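Local coordinates for phenolic acid decarboxylase (Sedimentibacter hydroxybenzoicus, PDB 7AE5), which catalyses the reversible, non-oxidative decarboxylation of 4-hydroxybenzoate and 3,4-dihydroxybenzoate with prenylated FMN and manganese as cofactors, at residues N124-I128 / L129-R133; G208-P211 / L212-F215; I297-R300 / T301-F305. All blocks are in the same frame, centred on the assembly; numbering follows the deposited sequence.

Contact 1: residues N124-I128 / L129-R133; sequences NLFEI and LPLYR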
loop_
_atom_site.group_PDB
_atom_site.type_symbol
_atom_site.label_atom_id
_atom_site.label_comp_id
_atom_site.label_asym_id
_atom_site.label_seq_id
_atom_site.Cartn_x
_atom_site.Cartn_y
_atom_site.Cartn_z
ATOM N N ASN C 124 -10.774 -61.539 1.256
ATOM C CA ASN C 124 -10.095 -60.960 2.409
ATOM C C ASN C 124 -8.881 -60.202 1.892
ATOM O O ASN C 124 -7.908 -60.816 1.443
ATOM C CB ASN C 124 -9.687 -62.046 3.409
ATOM C CG ASN C 124 -9.230 -61.477 4.740
ATOM O OD1 ASN C 124 -9.072 -60.267 4.892
ATOM N ND2 ASN C 124 -9.011 -62.356 5.711
ATOM N N LEU C 125 -8.945 -58.868 1.944
ATOM C CA LEU C 125 -7.834 -58.057 1.459
ATOM C C LEU C 125 -6.582 -58.252 2.301
ATOM O O LEU C 125 -5.467 -58.056 1.805
ATOM C CB LEU C 125 -8.221 -56.578 1.441
ATOM C CG LEU C 125 -9.318 -56.156 0.466
ATOM C CD1 LEU C 125 -9.940 -54.839 0.903
ATOM C CD2 LEU C 125 -8.759 -56.053 -0.942
ATOM N N PHE C 126 -6.740 -58.639 3.568
ATOM C CA PHE C 126 -5.582 -58.771 4.445
ATOM C C PHE C 126 -4.729 -59.979 4.081
ATOM O O PHE C 126 -3.515 -59.965 4.308
ATOM C CB PHE C 126 -6.036 -58.846 5.900
ATOM C CG PHE C 126 -6.534 -57.540 6.440
ATOM C CD1 PHE C 126 -7.851 -57.155 6.255
ATOM C CD2 PHE C 126 -5.683 -56.690 7.124
ATOM C CE1 PHE C 126 -8.311 -55.949 6.750
ATOM C CE2 PHE C 126 -6.135 -55.484 7.622
ATOM C CZ PHE C 126 -7.451 -55.112 7.434
ATOM N N GLU C 127 -5.336 -61.026 3.517
ATOM C CA GLU C 127 -4.554 -62.158 3.037
ATOM C C GLU C 127 -3.812 -61.847 1.745
ATOM O O GLU C 127 -3.022 -62.681 1.288
ATOM C CB GLU C 127 -5.455 -63.380 2.846
ATOM C CG GLU C 127 -5.558 -64.259 4.083
ATOM C CD GLU C 127 -6.801 -65.130 4.092
ATOM O OE1 GLU C 127 -7.577 -65.078 3.113
ATOM O OE2 GLU C 127 -7.003 -65.866 5.082
ATOM N N ILE C 128 -4.040 -60.676 1.157
ATOM C CA ILE C 128 -3.339 -60.231 -0.040
ATOM C C ILE C 128 -2.413 -59.059 0.264
ATOM O O ILE C 128 -1.249 -59.055 -0.136
ATOM C CB ILE C 128 -4.338 -59.866 -1.161
ATOM C CG1 ILE C 128 -5.142 -61.095 -1.589
ATOM C CG2 ILE C 128 -3.609 -59.255 -2.352
ATOM C CD1 ILE C 128 -4.287 -62.274 -1.989
ATOM N N LEU C 129 -2.916 -58.055 0.983
ATOM C CA LEU C 129 -2.193 -56.814 1.208
ATOM C C LEU C 129 -1.766 -56.694 2.660
ATOM O O LEU C 129 -2.610 -56.806 3.560
ATOM C CB LEU C 129 -3.068 -55.613 0.831
ATOM C CG LEU C 129 -3.611 -55.576 -0.597
ATOM C CD1 LEU C 129 -4.619 -54.446 -0.750
ATOM C CD2 LEU C 129 -2.479 -55.425 -1.599
ATOM N N PRO C 130 -0.480 -56.477 2.934
ATOM C CA PRO C 130 -0.072 -56.124 4.299
ATOM C C PRO C 130 -0.514 -54.712 4.653
ATOM O O PRO C 130 0.251 -53.752 4.504
ATOM C CB PRO C 130 1.457 -56.251 4.261
ATOM C CG PRO C 130 1.756 -57.059 3.032
ATOM C CD PRO C 130 0.675 -56.728 2.058
ATOM N N LEU C 131 -1.753 -54.580 5.118
ATOM C CA LEU C 131 -2.344 -53.272 5.364
ATOM C C LEU C 131 -1.910 -52.723 6.717
ATOM O O LEU C 131 -1.782 -53.464 7.696
ATOM C CB LEU C 131 -3.867 -53.363 5.290
ATOM C CG LEU C 131 -4.415 -53.577 3.877
ATOM C CD1 LEU C 131 -5.790 -54.229 3.918
ATOM C CD2 LEU C 131 -4.461 -52.259 3.116
ATOM N N TYR C 132 -1.700 -51.409 6.765
ATOM C CA TYR C 132 -1.151 -50.744 7.937
ATOM C C TYR C 132 -1.694 -49.322 7.994
ATOM O O TYR C 132 -2.310 -48.833 7.044
ATOM C CB TYR C 132 0.380 -50.741 7.901
ATOM C CG TYR C 132 0.946 -50.024 6.697
ATOM C CD1 TYR C 132 1.022 -50.653 5.460
ATOM C CD2 TYR C 132 1.398 -48.715 6.794
ATOM C CE1 TYR C 132 1.534 -49.998 4.357
ATOM C CE2 TYR C 132 1.911 -48.053 5.699
ATOM C CZ TYR C 132 1.977 -48.697 4.483
ATOM O OH TYR C 132 2.491 -48.033 3.394
ATOM N N ARG C 133 -1.454 -48.656 9.120
ATOM C CA ARG C 133 -1.890 -47.277 9.302
ATOM C C ARG C 133 -0.774 -46.331 8.870
ATOM O O ARG C 133 0.337 -46.384 9.409
ATOM C CB ARG C 133 -2.291 -47.007 10.751
ATOM C CG ARG C 133 -3.181 -45.783 10.891
ATOM C CD ARG C 133 -3.450 -45.418 12.340
ATOM N NE ARG C 133 -4.196 -46.449 13.051
ATOM C CZ ARG C 133 -5.500 -46.654 12.921
ATOM N NH1 ARG C 133 -6.232 -45.942 12.079
ATOM N NH2 ARG C 133 -6.085 -47.594 13.657
#

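Contact 2: residues G208-P211 / L212-F215; sequences GNNP and LVTF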
loop_
_atom_site.group_PDB
_atom_site.type_symbol
_atom_site.label_atom_id
_atom_site.label_comp_id
_atom_site.label_asym_id
_atom_site.label_seq_id
_atom_site.Cartn_x
_atom_site.Cartn_y
_atom_site.Cartn_z
ATOM N N GLY C 208 0.204 -51.752 -7.361
ATOM C CA GLY C 208 1.496 -52.235 -7.813
ATOM C C GLY C 208 1.626 -52.201 -9.321
ATOM O O GLY C 208 1.368 -53.203 -9.993
ATOM N N ASN C 209 2.036 -51.058 -9.867
ATOM C CA ASN C 209 1.994 -50.836 -11.302
ATOM C C ASN C 209 3.326 -50.309 -11.814
ATOM O O ASN C 209 4.187 -49.862 -11.051
ATOM C CB ASN C 209 0.885 -49.843 -11.681
ATOM C CG ASN C 209 -0.501 -50.428 -11.523
ATOM O OD1 ASN C 209 -0.866 -51.384 -12.208
ATOM N ND2 ASN C 209 -1.289 -49.850 -10.624
ATOM N N ASN C 210 3.474 -50.389 -13.136
ATOM C CA ASN C 210 4.446 -49.645 -13.926
ATOM C C ASN C 210 4.436 -48.203 -13.431
ATOM O O ASN C 210 3.360 -47.598 -13.323
ATOM C CB ASN C 210 4.074 -49.759 -15.410
ATOM C CG ASN C 210 4.937 -48.904 -16.331
ATOM O OD1 ASN C 210 5.854 -48.207 -15.903
ATOM N ND2 ASN C 210 4.632 -48.964 -17.621
ATOM N N PRO C 211 5.595 -47.629 -13.090
ATOM C CA PRO C 211 5.597 -46.263 -12.539
ATOM C C PRO C 211 4.951 -45.226 -13.443
ATOM O O PRO C 211 4.452 -44.212 -12.939
ATOM C CB PRO C 211 7.091 -45.975 -12.320
ATOM C CG PRO C 211 7.823 -47.017 -13.119
ATOM C CD PRO C 211 6.943 -48.221 -13.086
ATOM N N LEU C 212 4.933 -45.444 -14.761
ATOM C CA LEU C 212 4.280 -44.484 -15.646
ATOM C C LEU C 212 2.764 -44.574 -15.550
ATOM O O LEU C 212 2.070 -43.581 -15.800
ATOM C CB LEU C 212 4.722 -44.693 -17.095
ATOM C CG LEU C 212 5.991 -43.963 -17.537
ATOM C CD1 LEU C 212 5.889 -42.470 -17.257
ATOM C CD2 LEU C 212 7.215 -44.559 -16.882
ATOM N N VAL C 213 2.232 -45.745 -15.201
ATOM C CA VAL C 213 0.791 -45.880 -15.022
ATOM C C VAL C 213 0.334 -45.075 -13.813
ATOM O O VAL C 213 -0.636 -44.312 -13.884
ATOM C CB VAL C 213 0.404 -47.363 -14.894
ATOM C CG1 VAL C 213 -1.057 -47.496 -14.489
ATOM C CG2 VAL C 213 0.677 -48.092 -16.196
ATOM N N THR C 214 1.029 -45.237 -12.683
ATOM C CA THR C 214 0.751 -44.416 -11.510
ATOM C C THR C 214 0.915 -42.936 -11.829
ATOM O O THR C 214 0.168 -42.094 -11.317
ATOM C CB THR C 214 1.675 -44.817 -10.358
ATOM O OG1 THR C 214 1.586 -46.231 -10.140
ATOM C CG2 THR C 214 1.290 -44.089 -9.079
ATOM N N PHE C 215 1.889 -42.606 -12.681
ATOM C CA PHE C 215 2.096 -41.219 -13.087
ATOM C C PHE C 215 0.871 -40.668 -13.809
ATOM O O PHE C 215 0.341 -39.615 -13.437
ATOM C CB PHE C 215 3.339 -41.120 -13.972
ATOM C CG PHE C 215 3.918 -39.736 -14.059
ATOM C CD1 PHE C 215 4.470 -39.127 -12.943
ATOM C CD2 PHE C 215 3.923 -39.047 -15.261
ATOM C CE1 PHE C 215 5.013 -37.855 -13.025
ATOM C CE2 PHE C 215 4.463 -37.775 -15.350
ATOM C CZ PHE C 215 5.008 -37.180 -14.229
HETATM O O HOH W 1 -0.483 -47.382 -9.149
HETATM O O HOH W 2 3.789 -47.296 -9.684
#

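Contact 3: residues I297-R300 / T301-F305; sequences ITHR and TNPIF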
loop_
_atom_site.group_PDB
_atom_site.type_symbol
_atom_site.label_atom_id
_atom_site.label_comp_id
_atom_site.label_asym_id
_atom_site.label_seq_id
_atom_site.Cartn_x
_atom_site.Cartn_y
_atom_site.Cartn_z
ATOM N N ILE C 297 -10.863 -60.508 -6.594
ATOM C CA ILE C 297 -9.465 -60.106 -6.530
ATOM C C ILE C 297 -8.673 -60.986 -7.485
ATOM O O ILE C 297 -8.785 -62.216 -7.440
ATOM C CB ILE C 297 -8.899 -60.220 -5.101
ATOM C CG1 ILE C 297 -9.496 -59.140 -4.200
ATOM C CG2 ILE C 297 -7.378 -60.119 -5.116
ATOM C CD1 ILE C 297 -9.140 -59.307 -2.739
ATOM N N THR C 298 -7.885 -60.358 -8.356
ATOM C CA THR C 298 -6.935 -61.052 -9.214
ATOM C C THR C 298 -5.549 -60.483 -8.951
ATOM O O THR C 298 -5.370 -59.261 -8.954
ATOM C CB THR C 298 -7.298 -60.905 -10.696
ATOM O OG1 THR C 298 -6.773 -59.671 -11.200
ATOM C CG2 THR C 298 -8.809 -60.922 -10.885
ATOM N N HIS C 299 -4.574 -61.360 -8.720
ATOM C CA HIS C 299 -3.257 -60.897 -8.308
ATOM C C HIS C 299 -2.176 -61.842 -8.811
ATOM O O HIS C 299 -2.423 -63.030 -9.046
ATOM C CB HIS C 299 -3.170 -60.757 -6.783
ATOM C CG HIS C 299 -3.199 -62.063 -6.051
ATOM N ND1 HIS C 299 -2.072 -62.832 -5.853
ATOM C CD2 HIS C 299 -4.219 -62.736 -5.468
ATOM C CE1 HIS C 299 -2.395 -63.919 -5.176
ATOM N NE2 HIS C 299 -3.693 -63.887 -4.932
ATOM N N ARG C 300 -0.974 -61.295 -8.970
ATOM C CA ARG C 300 0.192 -62.088 -9.321
ATOM C C ARG C 300 0.607 -62.959 -8.137
ATOM O O ARG C 300 0.170 -62.761 -7.002
ATOM C CB ARG C 300 1.348 -61.180 -9.741
ATOM C CG ARG C 300 0.959 -60.094 -10.730
ATOM C CD ARG C 300 2.148 -59.225 -11.100
ATOM N NE ARG C 300 3.316 -60.019 -11.459
ATOM C CZ ARG C 300 4.307 -59.589 -12.226
ATOM N NH1 ARG C 300 4.302 -58.371 -12.743
ATOM N NH2 ARG C 300 5.332 -60.399 -12.478
ATOM N N THR C 301 1.464 -63.938 -8.412
ATOM C CA THR C 301 1.954 -64.811 -7.355
ATOM C C THR C 301 2.948 -64.059 -6.477
ATOM O O THR C 301 3.887 -63.435 -6.978
ATOM C CB THR C 301 2.604 -66.057 -7.951
ATOM O OG1 THR C 301 1.668 -66.715 -8.815
ATOM C CG2 THR C 301 3.025 -67.017 -6.847
ATOM N N ASN C 302 2.741 -64.134 -5.164
ATOM C CA ASN C 302 3.491 -63.348 -4.190
ATOM C C ASN C 302 3.435 -61.855 -4.528
ATOM O O ASN C 302 4.465 -61.235 -4.799
ATOM C CB ASN C 302 4.934 -63.828 -4.094
ATOM C CG ASN C 302 5.078 -65.095 -3.262
ATOM O OD1 ASN C 302 5.659 -65.076 -2.177
ATOM N ND2 ASN C 302 4.549 -66.203 -3.771
ATOM N N PRO C 303 2.245 -61.252 -4.516
ATOM C CA PRO C 303 2.131 -59.843 -4.904
ATOM C C PRO C 303 2.821 -58.924 -3.914
ATOM O O PRO C 303 3.035 -59.256 -2.745
ATOM C CB PRO C 303 0.620 -59.593 -4.923
ATOM C CG PRO C 303 0.056 -60.622 -4.025
ATOM C CD PRO C 303 0.940 -61.824 -4.147
ATOM N N ILE C 304 3.156 -57.737 -4.409
ATOM C CA ILE C 304 3.881 -56.727 -3.652
ATOM C C ILE C 304 2.960 -55.531 -3.460
ATOM O O ILE C 304 2.514 -54.918 -4.438
ATOM C CB ILE C 304 5.179 -56.316 -4.362
ATOM C CG1 ILE C 304 6.161 -57.490 -4.383
ATOM C CG2 ILE C 304 5.791 -55.114 -3.677
ATOM C CD1 ILE C 304 7.260 -57.360 -5.416
ATOM N N PHE C 305 2.676 -55.203 -2.202
ATOM C CA PHE C 305 1.791 -54.091 -1.864
ATOM C C PHE C 305 2.568 -52.792 -2.031
ATOM O O PHE C 305 3.289 -52.362 -1.126
ATOM C CB PHE C 305 1.258 -54.245 -0.443
ATOM C CG PHE C 305 0.307 -53.154 -0.018
ATOM C CD1 PHE C 305 -0.434 -52.450 -0.956
ATOM C CD2 PHE C 305 0.149 -52.840 1.323
ATOM C CE1 PHE C 305 -1.309 -51.452 -0.564
ATOM C CE2 PHE C 305 -0.727 -51.843 1.721
ATOM C CZ PHE C 305 -1.456 -51.149 0.776
#

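Contact 1: residues N124-I128 / L129-R133
Phe126 and Leu131 meet in a local, buried CH-pi contact, formed where a single helix-like turn runs out into extended chain in the loop between strands 117-119 and 142-143. The methyl CD1 of Leu131 sits above the middle of the Phe126 ring, 3.9 Å from its centroid and only 8° off the ring normal, so it covers the centre of the face, CE2 being the nearest ring carbon. At the rim, Phe126 CE2 also reaches Leu131 CB, at 3.9 Å, and the two side chains cross at about a right angle. Phe126 CG stands anti to its own carbonyl carbon (chi1 -72°), which turns the ring forward to meet Leu131 although its CB points away. Leu125 adds to the cluster, its CB 4.2 Å from the same methyl, Leu131 CD1. An alanine in place of Phe126 takes away the aromatic face under Leu131 CD1 and would probably leave a gap beside Val15 of the neighbouring ShdD chain.

The backbone beneath is tied at Leu125 O, which takes two N-H groups: Leu129 N at 2.7 Å, in a nearly straight bond, and Ile128 N at 3.1 Å. Before the turn, Asn124 OD1 accepts from Phe126 N (3.1 Å), the donor standing 52° out of the amide carbonyl plane. Beyond it, Leu131 N returns weakly to Leu129 O at 2.8 Å.

Tyr59 packs on both Phe126 and Pro130, and its OH hydrogen-bonds to Leu131 O; Arg36 of ShdD bonds to the same carbonyl. An Asx turn at Asn124, one helix-like turn and an inverse gamma turn centred on Pro130 thus follow one another, shaping a loop of the Rift-related domain that faces the ShdD partner.

Contact 2: residues G208-P211 / L212-F215
Asn210 is the N-cap of helix 211-217, and its hydrogen bonds to Leu212 and Val213 lead this local contact: OD1 caps, and the backbone carbonyl starts the helical bonding. OD1 of Asn210 accepts from Leu212 N at 3.1 Å; the N-H points almost straight at the oxygen, yet the donor lies well above the amide plane (65° out of it). With CG anti to the backbone N (chi1 174°), the side chain folds forward over the first turn, which brings OD1 to that N-H. Asn210 O takes Val213 N at 2.9 Å and, weakly, Thr214 N. The first firm i to i+4 bond runs from Phe215 N to Pro211 O, at 3.0 Å.

Two waters form the second group, both held by Thr214 OG1. One water donates to Thr214 OG1 at 2.6 Å and accepts from Asn209 ND2; the other accepts from Thr214 OG1 and donates to Asn209 O, its oxygen 2.9 Å from Asn209 O. The residue before the cap is thereby tied to the helix through water.

Apolar touching is modest: Val213 CG2 lies 3.9 Å from Asn210 CB, while Val213 CB and CG1 both touch Asn209 CB.

Beyond the segments, Gln235 OE1 receives Asn210 ND2, Ser257 OG bonds to Asn209 OD1, and Thr206 OG1 to Asn209 ND2. With both ends of each amide engaged, neither asparagine is likely to flip, and Leu212 N, at the start of the helix, is met by an amide oxygen that is probably held in place.

Contact 3: residues I297-R300 / T301-F305
His299 and Pro303 pack against each other at a bend that joins two sheets: strand 287-299 belongs to the antiparallel sheet of the Rift-related, FMN-binding domain, whereas strand 304-306 is an outer strand of a four-stranded mixed sheet with 62-65 beside it.

The contact across the bend is by van der Waals touch. Pro303 CG and CD both approach the imidazole at His299 ND1, CG at 3.6 Å, while CG of the proline is 4.1 Å from His299 CG; the pyrrolidine comes up to the ring obliquely. Pro303 CB points toward the preceding strand end. Asn302, in a left-handed conformation (phi 54°), swings the chain round before the proline and so presents the pyrrolidine to the histidine. Its own side chain points away.

Within these residues the side-chain polar bond is that of His299 ND1. It donates to Arg300 O, the distance from His299 ND1 being a short 2.5 Å; the carbonyl oxygen lies close to the imidazole plane, but the nitrogen stands 38° out of the carbonyl plane. His299 CG sits between its backbone N and carbonyl carbon (chi1 69°), a placement that carries ND1 forward over the next peptide. The bond probably limits rotation of the ring, and with it the surface that meets Pro303.

The side chains of Arg300 and Thr301 find partners elsewhere: Arg300 NH1 forms a salt bridge with Asp7, and Thr301 OG1 bonds to Asn117 OD1. Val259 and Tyr61 also pack on Pro303.

No hydrogen bond links 297-300 with 301-305. The two segments come close at the same carbonyl that serves the histidine, Arg300 O lying 3.1 Å from Pro303 CD.

Overall arrangement
Contacts 1 and 2 are buried, whereas contact 3 is partly exposed at Thr301 and Asn302. Contacts 1 and 3 touch: Phe305 packs on Leu129 and Pro130, and Ile128 CD1 reaches His299 NE2 at 3.4 Å, so the loop 124-133 lies against the junction of two sheets. Contact 2 touches neither, its nearest atoms about 4 Å from those of contact 3 and its centre about 20 Å from that of contact 1; it lies nearer the middle of the chain, where Thr214 approaches Thr166, a residue predicted to bind prenylated FMN. Chemistry follows place: apolar packing beside ShdD in contact 1, amide capping and water bridges in contact 2, proline against imidazole in contact 3.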